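YcaO (Methanopyrus kandleri, PDB 6CIB) binds ADP and magnesium and, as a YcaO-family enzyme, probably catalyses ATP-dependent thioamidation of a peptide backbone. Local coordinates at residues R26-K31 / E340-P345; R50-Q55 / E81-E86; A85-E90 / F133-G138. One frame throughout, in Å; residues are numbered along the deposited sequence.

Contact 1 (R26-K31 / E340-P345); sequences RELERK and ENLDVP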
loop_
_atom_site.group_PDB
_atom_site.type_symbol
_atom_site.label_atom_id
_atom_site.label_comp_id
_atom_site.label_asym_id
_atom_site.label_seq_id
_atom_site.Cartn_x
_atom_site.Cartn_y
_atom_site.Cartn_z
ATOM N N ARG A 26 3.384 4.032 -24.837
ATOM C CA ARG A 26 2.767 2.708 -24.816
ATOM C C ARG A 26 1.238 2.745 -24.713
ATOM O O ARG A 26 0.587 1.693 -24.751
ATOM C CB ARG A 26 3.320 1.907 -23.647
ATOM C CG ARG A 26 4.665 1.259 -23.894
ATOM C CD ARG A 26 5.070 0.531 -22.632
ATOM N NE ARG A 26 6.163 -0.415 -22.830
ATOM C CZ ARG A 26 6.010 -1.730 -22.963
ATOM N NH1 ARG A 26 4.797 -2.283 -22.934
ATOM N NH2 ARG A 26 7.082 -2.496 -23.131
ATOM N N GLU A 27 0.685 3.949 -24.546
ATOM C CA GLU A 27 -0.763 4.193 -24.499
ATOM C C GLU A 27 -1.458 3.359 -23.413
ATOM O O GLU A 27 -2.587 2.871 -23.598
ATOM C CB GLU A 27 -1.389 3.977 -25.885
ATOM C CG GLU A 27 -0.812 4.889 -26.965
ATOM C CD GLU A 27 -1.552 4.821 -28.296
ATOM O OE1 GLU A 27 -2.678 4.289 -28.355
ATOM O OE2 GLU A 27 -1.002 5.325 -29.300
ATOM N N LEU A 28 -0.772 3.213 -22.277
ATOM C CA LEU A 28 -1.218 2.328 -21.192
ATOM C C LEU A 28 -2.583 2.700 -20.627
ATOM O O LEU A 28 -3.403 1.810 -20.372
ATOM C CB LEU A 28 -0.172 2.241 -20.064
ATOM C CG LEU A 28 1.222 1.700 -20.406
ATOM C CD1 LEU A 28 2.108 1.778 -19.172
ATOM C CD2 LEU A 28 1.197 0.275 -20.955
ATOM N N GLU A 29 -2.831 4.002 -20.462
ATOM C CA GLU A 29 -4.078 4.477 -19.855
ATOM C C GLU A 29 -5.298 4.137 -20.705
ATOM O O GLU A 29 -6.274 3.568 -20.187
ATOM C CB GLU A 29 -3.997 5.970 -19.496
ATOM C CG GLU A 29 -3.015 6.218 -18.350
ATOM C CD GLU A 29 -3.215 7.534 -17.620
ATOM O OE1 GLU A 29 -2.643 8.547 -18.052
ATOM O OE2 GLU A 29 -3.904 7.549 -16.581
ATOM N N ARG A 30 -5.213 4.434 -22.006
ATOM C CA ARG A 30 -6.243 4.032 -22.973
ATOM C C ARG A 30 -6.454 2.514 -22.962
ATOM O O ARG A 30 -7.596 2.052 -22.889
ATOM C CB ARG A 30 -5.907 4.522 -24.394
ATOM C CG ARG A 30 -7.011 4.259 -25.426
ATOM C CD ARG A 30 -6.584 4.528 -26.872
ATOM N NE ARG A 30 -5.368 3.817 -27.302
ATOM C CZ ARG A 30 -5.291 2.523 -27.621
ATOM N NH1 ARG A 30 -6.358 1.731 -27.560
ATOM N NH2 ARG A 30 -4.128 2.008 -27.995
ATOM N N LYS A 31 -5.356 1.755 -23.003
ATOM C CA LYS A 31 -5.403 0.293 -23.111
ATOM C C LYS A 31 -6.036 -0.373 -21.908
ATOM O O LYS A 31 -6.575 -1.480 -22.012
ATOM C CB LYS A 31 -4.005 -0.277 -23.348
ATOM C CG LYS A 31 -3.530 -0.163 -24.792
ATOM C CD LYS A 31 -2.070 -0.567 -24.923
ATOM C CE LYS A 31 -1.580 -0.458 -26.361
ATOM N NZ LYS A 31 -0.091 -0.313 -26.433
ATOM N N GLU A 340 0.381 -10.022 -20.712
ATOM C CA GLU A 340 1.147 -10.332 -21.927
ATOM C C GLU A 340 1.216 -9.139 -22.891
ATOM O O GLU A 340 2.301 -8.773 -23.340
ATOM C CB GLU A 340 0.579 -11.574 -22.632
ATOM C CG GLU A 340 0.624 -12.852 -21.795
ATOM C CD GLU A 340 -0.141 -14.021 -22.409
ATOM O OE1 GLU A 340 -1.105 -13.802 -23.182
ATOM O OE2 GLU A 340 0.221 -15.178 -22.104
ATOM N N ASN A 341 0.061 -8.529 -23.172
ATOM C CA ASN A 341 -0.034 -7.393 -24.099
ATOM C C ASN A 341 0.665 -6.131 -23.569
ATOM O O ASN A 341 1.557 -5.593 -24.239
ATOM C CB ASN A 341 -1.492 -7.119 -24.513
ATOM C CG ASN A 341 -2.417 -6.897 -23.324
ATOM O OD1 ASN A 341 -2.617 -7.788 -22.495
ATOM N ND2 ASN A 341 -2.993 -5.703 -23.243
ATOM N N LEU A 342 0.277 -5.676 -22.374
ATOM C CA LEU A 342 0.984 -4.592 -21.689
ATOM C C LEU A 342 2.221 -5.181 -21.044
ATOM O O LEU A 342 2.117 -5.922 -20.065
ATOM C CB LEU A 342 0.124 -3.961 -20.586
ATOM C CG LEU A 342 -1.315 -3.484 -20.747
ATOM C CD1 LEU A 342 -1.801 -2.996 -19.399
ATOM C CD2 LEU A 342 -1.415 -2.368 -21.765
ATOM N N ASP A 343 3.393 -4.862 -21.573
ATOM C CA ASP A 343 4.630 -5.348 -20.968
ATOM C C ASP A 343 4.997 -4.510 -19.726
ATOM O O ASP A 343 6.004 -3.797 -19.709
ATOM C CB ASP A 343 5.760 -5.399 -22.008
ATOM C CG ASP A 343 6.940 -6.238 -21.552
ATOM O OD1 ASP A 343 6.734 -7.398 -21.126
ATOM O OD2 ASP A 343 8.079 -5.731 -21.625
ATOM N N VAL A 344 4.141 -4.581 -18.704
ATOM C CA VAL A 344 4.319 -3.827 -17.458
ATOM C C VAL A 344 4.362 -4.821 -16.305
ATOM O O VAL A 344 3.379 -5.524 -16.069
ATOM C CB VAL A 344 3.180 -2.807 -17.195
ATOM C CG1 VAL A 344 3.438 -2.042 -15.903
ATOM C CG2 VAL A 344 3.009 -1.842 -18.362
ATOM N N PRO A 345 5.502 -4.888 -15.591
ATOM C CA PRO A 345 5.604 -5.750 -14.412
ATOM C C PRO A 345 4.568 -5.398 -13.344
ATOM O O PRO A 345 4.517 -4.256 -12.879
ATOM C CB PRO A 345 7.027 -5.484 -13.900
ATOM C CG PRO A 345 7.786 -5.041 -15.106
ATOM C CD PRO A 345 6.800 -4.275 -15.940
#

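Contact 2 (R50-Q55 / E81-E86); sequences RRRRSQ and ERAAAE. With MG (magnesium ion), chain H; ADP (adenosine-5'-diphosphate), chain G.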
loop_
_atom_site.group_PDB
_atom_site.type_symbol
_atom_site.label_atom_id
_atom_site.label_comp_id
_atom_site.label_asym_id
_atom_site.label_seq_id
_atom_site.Cartn_x
_atom_site.Cartn_y
_atom_site.Cartn_z
ATOM N N ARG A 50 -8.528 9.220 -11.837
ATOM C CA ARG A 50 -8.867 8.515 -13.064
ATOM C C ARG A 50 -10.223 7.824 -12.945
ATOM O O ARG A 50 -10.510 7.174 -11.933
ATOM C CB ARG A 50 -7.769 7.503 -13.416
ATOM C CG ARG A 50 -6.370 8.113 -13.601
ATOM C CD ARG A 50 -6.271 8.928 -14.893
ATOM N NE ARG A 50 -4.975 9.599 -15.054
ATOM C CZ ARG A 50 -4.667 10.802 -14.565
ATOM N NH1 ARG A 50 -5.564 11.500 -13.873
ATOM N NH2 ARG A 50 -3.448 11.312 -14.765
ATOM N N ARG A 51 -11.053 7.997 -13.970
ATOM C CA ARG A 51 -12.254 7.194 -14.148
ATOM C C ARG A 51 -11.911 6.094 -15.154
ATOM O O ARG A 51 -11.478 6.378 -16.278
ATOM C CB ARG A 51 -13.427 8.062 -14.624
ATOM C CG ARG A 51 -14.771 7.340 -14.680
ATOM C CD ARG A 51 -15.944 8.309 -14.822
ATOM N NE ARG A 51 -15.938 9.044 -16.089
ATOM C CZ ARG A 51 -16.519 8.635 -17.218
ATOM N NH1 ARG A 51 -17.176 7.484 -17.271
ATOM N NH2 ARG A 51 -16.446 9.385 -18.313
ATOM N N ARG A 52 -12.083 4.849 -14.717
ATOM C CA ARG A 52 -11.697 3.655 -15.477
ATOM C C ARG A 52 -12.906 2.731 -15.720
ATOM O O ARG A 52 -13.698 2.504 -14.807
ATOM C CB ARG A 52 -10.611 2.890 -14.706
ATOM C CG ARG A 52 -9.887 1.834 -15.519
ATOM C CD ARG A 52 -9.012 0.921 -14.673
ATOM N NE ARG A 52 -8.967 -0.400 -15.301
ATOM C CZ ARG A 52 -9.441 -1.518 -14.766
ATOM N NH1 ARG A 52 -9.973 -1.526 -13.553
ATOM N NH2 ARG A 52 -9.364 -2.644 -15.449
ATOM N N ARG A 53 -13.023 2.201 -16.942
ATOM C CA ARG A 53 -14.086 1.257 -17.313
ATOM C C ARG A 53 -13.521 -0.122 -17.576
ATOM O O ARG A 53 -12.505 -0.244 -18.259
ATOM C CB ARG A 53 -14.776 1.695 -18.609
ATOM C CG ARG A 53 -15.783 2.808 -18.473
ATOM C CD ARG A 53 -16.827 2.683 -19.578
ATOM N NE ARG A 53 -17.328 3.980 -20.036
ATOM C CZ ARG A 53 -18.120 4.795 -19.334
ATOM N NH1 ARG A 53 -18.521 4.474 -18.105
ATOM N NH2 ARG A 53 -18.507 5.949 -19.865
ATOM N N SER A 54 -14.196 -1.155 -17.068
ATOM C CA SER A 54 -13.900 -2.560 -17.427
ATOM C C SER A 54 -15.190 -3.384 -17.451
ATOM O O SER A 54 -16.272 -2.853 -17.176
ATOM C CB SER A 54 -12.885 -3.174 -16.454
ATOM O OG SER A 54 -13.477 -3.453 -15.191
ATOM N N GLN A 55 -15.079 -4.678 -17.745
ATOM C CA GLN A 55 -16.229 -5.595 -17.626
ATOM C C GLN A 55 -16.802 -5.612 -16.201
ATOM O O GLN A 55 -17.939 -6.030 -16.002
ATOM C CB GLN A 55 -15.860 -7.018 -18.061
ATOM C CG GLN A 55 -15.009 -7.764 -17.050
ATOM C CD GLN A 55 -15.001 -9.262 -17.241
ATOM O OE1 GLN A 55 -14.295 -9.782 -18.100
ATOM N NE2 GLN A 55 -15.760 -9.968 -16.415
ATOM N N GLU A 81 -2.184 -1.691 -12.536
ATOM C CA GLU A 81 -2.217 -2.773 -11.557
ATOM C C GLU A 81 -3.628 -3.341 -11.367
ATOM O O GLU A 81 -3.784 -4.554 -11.233
ATOM C CB GLU A 81 -1.568 -2.373 -10.211
ATOM C CG GLU A 81 -2.395 -1.460 -9.325
ATOM C CD GLU A 81 -1.837 -1.304 -7.924
ATOM O OE1 GLU A 81 -0.660 -0.933 -7.782
ATOM O OE2 GLU A 81 -2.591 -1.526 -6.949
ATOM N N ARG A 82 -4.643 -2.470 -11.375
ATOM C CA ARG A 82 -6.034 -2.906 -11.222
ATOM C C ARG A 82 -6.522 -3.737 -12.412
ATOM O O ARG A 82 -7.230 -4.726 -12.219
ATOM C CB ARG A 82 -6.974 -1.726 -10.928
ATOM C CG ARG A 82 -6.777 -1.081 -9.558
ATOM C CD ARG A 82 -7.117 -2.015 -8.399
ATOM N NE ARG A 82 -8.568 -2.199 -8.257
ATOM C CZ ARG A 82 -9.358 -1.433 -7.505
ATOM N NH1 ARG A 82 -8.849 -0.427 -6.806
ATOM N NH2 ARG A 82 -10.659 -1.678 -7.450
ATOM N N ALA A 83 -6.124 -3.355 -13.625
ATOM C CA ALA A 83 -6.438 -4.147 -14.822
ATOM C C ALA A 83 -5.737 -5.508 -14.793
ATOM O O ALA A 83 -6.336 -6.528 -15.136
ATOM C CB ALA A 83 -6.087 -3.383 -16.082
ATOM N N ALA A 84 -4.475 -5.514 -14.358
ATOM C CA ALA A 84 -3.697 -6.745 -14.201
ATOM C C ALA A 84 -4.282 -7.704 -13.161
ATOM O O ALA A 84 -4.194 -8.920 -13.329
ATOM C CB ALA A 84 -2.254 -6.414 -13.857
ATOM N N ALA A 85 -4.878 -7.148 -12.107
ATOM C CA ALA A 85 -5.445 -7.911 -11.000
ATOM C C ALA A 85 -6.790 -8.564 -11.315
ATOM O O ALA A 85 -7.241 -9.434 -10.562
ATOM C CB ALA A 85 -5.587 -7.029 -9.765
ATOM N N GLU A 86 -7.437 -8.127 -12.396
ATOM C CA GLU A 86 -8.698 -8.725 -12.828
ATOM C C GLU A 86 -8.488 -10.212 -13.157
ATOM O O GLU A 86 -7.459 -10.569 -13.756
ATOM C CB GLU A 86 -9.311 -7.943 -14.003
ATOM C CG GLU A 86 -9.937 -6.625 -13.560
ATOM C CD GLU A 86 -10.472 -5.749 -14.692
ATOM O OE1 GLU A 86 -10.439 -6.134 -15.883
ATOM O OE2 GLU A 86 -10.948 -4.649 -14.366
HETATM MG MG MG H . -0.946 -0.946 -5.033
HETATM P PB ADP G . 0.823 3.261 -3.456
HETATM O O1B ADP G . 1.522 2.044 -4.025
HETATM O O2B ADP G . 0.997 3.443 -1.961
HETATM O O3B ADP G . -0.594 3.468 -3.934
HETATM P PA ADP G . 1.633 5.292 -5.365
HETATM O O1A ADP G . 2.942 6.031 -5.412
HETATM O O2A ADP G . 0.381 6.129 -5.375
HETATM O O3A ADP G . 1.731 4.477 -3.997
HETATM O "O5'" ADP G . 1.618 4.231 -6.571
HETATM C "C5'" ADP G . 0.456 3.674 -7.212
HETATM C "C4'" ADP G . 0.896 2.551 -8.169
HETATM O "O4'" ADP G . 1.798 3.074 -9.157
HETATM C "C3'" ADP G . 1.679 1.429 -7.479
HETATM O "O3'" ADP G . 1.471 0.187 -8.179
HETATM C "C2'" ADP G . 3.127 1.855 -7.640
HETATM O "O2'" ADP G . 4.036 0.762 -7.539
HETATM C "C1'" ADP G . 3.110 2.495 -9.025
HETATM N N9 ADP G . 4.118 3.565 -9.193
HETATM C C8 ADP G . 4.153 4.721 -8.503
HETATM N N7 ADP G . 5.201 5.482 -8.891
HETATM C C5 ADP G . 5.843 4.825 -9.863
HETATM C C6 ADP G . 7.031 5.087 -10.709
HETATM N N6 ADP G . 7.729 6.239 -10.571
HETATM N N1 ADP G . 7.382 4.133 -11.606
HETATM C C2 ADP G . 6.688 2.978 -11.749
HETATM N N3 ADP G . 5.592 2.682 -11.014
HETATM C C4 ADP G . 5.128 3.555 -10.070
HETATM O O HOH W 1 1.054 -0.493 -4.172
HETATM O O HOH W 2 -1.883 1.106 -5.007
HETATM O O HOH W 3 -2.311 -1.852 -3.543
#

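Contact 3 (A85-E90 / F133-G138); sequences AEPREE and FHPWLG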
loop_
_atom_site.group_PDB
_atom_site.type_symbol
_atom_site.label_atom_id
_atom_site.label_comp_id
_atom_site.label_asym_id
_atom_site.label_seq_id
_atom_site.Cartn_x
_atom_site.Cartn_y
_atom_site.Cartn_z
ATOM N N ALA A 85 -4.878 -7.148 -12.107
ATOM C CA ALA A 85 -5.445 -7.911 -11.000
ATOM C C ALA A 85 -6.790 -8.564 -11.315
ATOM O O ALA A 85 -7.241 -9.434 -10.562
ATOM C CB ALA A 85 -5.587 -7.029 -9.765
ATOM N N GLU A 86 -7.437 -8.127 -12.396
ATOM C CA GLU A 86 -8.698 -8.725 -12.828
ATOM C C GLU A 86 -8.488 -10.212 -13.157
ATOM O O GLU A 86 -7.459 -10.569 -13.756
ATOM C CB GLU A 86 -9.311 -7.943 -14.003
ATOM C CG GLU A 86 -9.937 -6.625 -13.560
ATOM C CD GLU A 86 -10.472 -5.749 -14.692
ATOM O OE1 GLU A 86 -10.439 -6.134 -15.883
ATOM O OE2 GLU A 86 -10.948 -4.649 -14.366
ATOM N N PRO A 87 -9.432 -11.085 -12.727
ATOM C CA PRO A 87 -9.316 -12.537 -12.914
ATOM C C PRO A 87 -8.917 -12.929 -14.327
ATOM O O PRO A 87 -9.465 -12.404 -15.300
ATOM C CB PRO A 87 -10.717 -13.044 -12.592
ATOM C CG PRO A 87 -11.212 -12.081 -11.581
ATOM C CD PRO A 87 -10.658 -10.738 -11.979
ATOM N N ARG A 88 -7.944 -13.829 -14.422
ATOM C CA ARG A 88 -7.412 -14.235 -15.702
ATOM C C ARG A 88 -7.327 -15.752 -15.723
ATOM O O ARG A 88 -6.525 -16.356 -14.992
ATOM C CB ARG A 88 -6.049 -13.589 -15.938
ATOM C CG ARG A 88 -5.954 -12.809 -17.236
ATOM C CD ARG A 88 -4.535 -12.322 -17.470
ATOM N NE ARG A 88 -4.100 -11.406 -16.418
ATOM C CZ ARG A 88 -2.843 -11.242 -16.021
ATOM N NH1 ARG A 88 -1.856 -11.933 -16.574
ATOM N NH2 ARG A 88 -2.570 -10.377 -15.054
ATOM N N GLU A 89 -8.181 -16.354 -16.552
ATOM C CA GLU A 89 -8.289 -17.812 -16.680
ATOM C C GLU A 89 -6.996 -18.434 -17.218
ATOM O O GLU A 89 -6.673 -19.574 -16.887
ATOM C CB GLU A 89 -9.500 -18.168 -17.555
ATOM C CG GLU A 89 -9.994 -19.605 -17.455
ATOM C CD GLU A 89 -10.480 -20.022 -16.071
ATOM O OE1 GLU A 89 -11.146 -19.240 -15.357
ATOM O OE2 GLU A 89 -10.204 -21.174 -15.703
ATOM N N GLU A 90 -6.266 -17.652 -18.017
ATOM C CA GLU A 90 -4.926 -17.973 -18.527
ATOM C C GLU A 90 -3.988 -18.595 -17.487
ATOM O O GLU A 90 -3.287 -19.566 -17.787
ATOM C CB GLU A 90 -4.257 -16.701 -19.068
ATOM C CG GLU A 90 -4.842 -16.145 -20.356
ATOM C CD GLU A 90 -4.262 -16.807 -21.596
ATOM O OE1 GLU A 90 -3.380 -16.193 -22.239
ATOM O OE2 GLU A 90 -4.679 -17.942 -21.924
ATOM N N PHE A 133 -6.439 -12.330 -7.237
ATOM C CA PHE A 133 -7.232 -11.483 -8.112
ATOM C C PHE A 133 -8.159 -10.545 -7.358
ATOM O O PHE A 133 -8.405 -10.724 -6.159
ATOM C CB PHE A 133 -8.039 -12.339 -9.107
ATOM C CG PHE A 133 -7.191 -13.183 -10.030
ATOM C CD1 PHE A 133 -6.262 -12.596 -10.898
ATOM C CD2 PHE A 133 -7.339 -14.571 -10.046
ATOM C CE1 PHE A 133 -5.488 -13.375 -11.752
ATOM C CE2 PHE A 133 -6.578 -15.354 -10.903
ATOM C CZ PHE A 133 -5.652 -14.755 -11.757
ATOM N N HIS A 134 -8.650 -9.537 -8.080
ATOM C CA HIS A 134 -9.681 -8.622 -7.605
ATOM C C HIS A 134 -10.410 -8.032 -8.816
ATOM O O HIS A 134 -9.755 -7.469 -9.691
ATOM C CB HIS A 134 -9.090 -7.497 -6.749
ATOM C CG HIS A 134 -10.123 -6.590 -6.165
ATOM N ND1 HIS A 134 -10.995 -7.000 -5.178
ATOM C CD2 HIS A 134 -10.445 -5.304 -6.443
ATOM C CE1 HIS A 134 -11.802 -6.000 -4.866
ATOM N NE2 HIS A 134 -11.489 -4.961 -5.621
ATOM N N PRO A 135 -11.756 -8.160 -8.874
ATOM C CA PRO A 135 -12.607 -8.822 -7.872
ATOM C C PRO A 135 -12.767 -10.326 -8.100
ATOM O O PRO A 135 -12.884 -10.773 -9.245
ATOM C CB PRO A 135 -13.958 -8.110 -8.033
ATOM C CG PRO A 135 -13.969 -7.597 -9.440
ATOM C CD PRO A 135 -12.560 -7.602 -9.984
ATOM N N TRP A 136 -12.753 -11.089 -7.007
ATOM C CA TRP A 136 -13.077 -12.508 -7.032
ATOM C C TRP A 136 -14.164 -12.756 -5.987
ATOM O O TRP A 136 -13.988 -12.430 -4.802
ATOM C CB TRP A 136 -11.834 -13.355 -6.764
ATOM C CG TRP A 136 -12.068 -14.813 -6.963
ATOM C CD1 TRP A 136 -12.666 -15.679 -6.084
ATOM C CD2 TRP A 136 -11.731 -15.583 -8.119
ATOM N NE1 TRP A 136 -12.712 -16.941 -6.621
ATOM C CE2 TRP A 136 -12.147 -16.912 -7.869
ATOM C CE3 TRP A 136 -11.111 -15.283 -9.343
ATOM C CZ2 TRP A 136 -11.966 -17.944 -8.801
ATOM C CZ3 TRP A 136 -10.923 -16.307 -10.266
ATOM C CH2 TRP A 136 -11.351 -17.622 -9.991
ATOM N N LEU A 137 -15.284 -13.330 -6.428
ATOM C CA LEU A 137 -16.503 -13.365 -5.600
ATOM C C LEU A 137 -16.897 -14.700 -4.958
ATOM O O LEU A 137 -17.731 -14.717 -4.046
ATOM C CB LEU A 137 -17.692 -12.766 -6.364
ATOM C CG LEU A 137 -17.743 -11.241 -6.480
ATOM C CD1 LEU A 137 -18.788 -10.843 -7.510
ATOM C CD2 LEU A 137 -18.038 -10.590 -5.131
ATOM N N GLY A 138 -16.310 -15.800 -5.425
ATOM C CA GLY A 138 -16.681 -17.147 -4.957
ATOM C C GLY A 138 -16.570 -17.488 -3.469
ATOM O O GLY A 138 -17.418 -18.206 -2.936
#

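Contact 1 (R26-K31 / E340-P345)
Lys31 and Leu342 lie alongside each other, their side chains running in opposite directions, and the lysine can be followed atom by atom. Its CB rests on Leu342 CD2 at 3.7 Å. CG then leaves anti to the carbonyl carbon (chi1 -79°), and the extended chain runs on past the methyl, so that CD touches it too and the aliphatic part of the lysine lies along one branch of the leucine. NZ goes on to the backbone of its own segment, bonding to Arg26 O at 2.7 Å from above the carbonyl plane.

Next to it, Leu28 CD2 meets Leu342 CD2 and Val344 CG2, each at 3.8 Å. Leu28 and Val344 approach tip to tip, and branched apolar residues suit a spot also lined by Trp22 of helix 16-25 and Val80 of helix 68-85. The fold explains the meeting. Residues 340-345 link the adjacent antiparallel strands 332-336 and 346-351, with Asp343 at the centre of an inverse gamma turn, while Glu27 ends helix 16-25 in a Schellman motif and is the N-cap of helix 28-31. Its positive phi turns the chain sharply between the two helices, and its OE1 is gripped by Arg30 NE and by Arg30 NH2 at 2.7 Å.

Toward the outside, Arg26 reaches over the turn. Its NH1 and NH2 straddle Asp343 CB, with NH2 3.4 Å from it, and Asp343 O lies over one face of the guanidinium. The charge pairing is slack: Arg26 NH2 stands 3.7 Å from Asp343 OD2, a long salt bridge, with the two planes 29° apart. Val344, on the inner side, places its side chain about 7 Å from the nearest atom of ADP.

Contact 2 (R50-Q55 / E81-E86)
Arg52 and Glu86 come at each other from opposite directions, and the tight part of the contact gathers round one oxygen. Arg52 NH2 donates to Glu86 OE2 at 2.8 Å in a fairly straight bond (158°), while Arg52 NH1 adds a weak one. Ser54 OG donates to Glu86 OE2 at 2.9 Å. The arginine nitrogen and the serine hydroxyl each stand out of the carboxylate plane, on opposite faces, so they hold this oxygen between them. The Arg52 chain, with CG anti to N (chi1 -166°) and a bend at chi3, spans from strand 45-54 to helix 68-85 and lays one guanidinium face on the backbone at Ala83 N. NH2 is 3.3 Å from Ala83 CA, an approach eased by the small alanine side chain. Arg52 NE is bound in turn to Val32 O, which limits the rotation of the group.

The other side is loose. Arg82 offers Arg52 little more than its CB, 4.0 Å from NH1, then bends away so that its charged end lies toward His134. Toward the end of the strand the contact opens to solvent, where Arg53 and Gln55 are exposed. Just before Arg82 on the same helix, Glu81 faces the nucleotide and magnesium site: its OE2 binds magnesium at 2.6 Å, and its OE1 lies beside the ribose O3' of ADP, although that very short separation is doubtful. Leu148 O is another ligand of the ion.

The serine donor and the charged guanidinium should together favour Glu86 as a carboxylate, while its negative charge offsets that of Arg52, which is buried where the strand meets the helix.

Contact 3 (A85-E90 / F133-G138)
Ala85 O is gripped twice by the facing loop: His134 N donates to it at 2.9 Å and 165°, and Phe133 CA makes a CA-H...O contact with it at 3.2 Å. A second such contact, from Glu86 CA to His134 O at 3.5 Å, continues the backbone pairing.

Beyond it the contact turns apolar. Pro87 sets its CA over the face of the Phe133 ring, 3.8 Å from the centroid and 20° off the normal, a CH-pi contact. Phe133 CG lies anti to the carbonyl carbon (chi1 -61°), which sets the ring face against Pro87 CA, and Arg88 N also sits over that face. The proline ring is rigid and fills the angle between Phe133 and Trp136: its CG meets Trp136 CE3 obliquely at 3.9 Å and lies 3.2 Å from Pro135 O. A cis peptide before Pro135 bends the facing loop here. His134 ND1 is hydrogen-bonded to Ser143 OG, and Arg88 NH2 to Leu337 O and Ala84 O.

This is proline-aromatic packing between two loops, joining the chain that leaves the nucleotide-binding helix 68-85 to the loop before strand 148-150, whose Leu148 O completes the magnesium site.

All three contacts gather about helix 68-85. Contact 1 packs its leucine and valine against the flank of that helix, yet its charged rim is open to solvent; contact 2 is a surface contact, though its arginine is buried, and ties the end of the helix to the three-stranded sheet through a carboxylate; contact 3 fixes the chain just beyond, by backbone pairing and rings. Contacts 2 and 3 share Ala85 and Glu86, the glutamate giving its side chain to one and its backbone to the other. Contacts 1 and 2 are joined by the Glu29–Arg50 salt bridge, whereas contacts 1 and 3 approach through the like-charged Glu340 and Glu90.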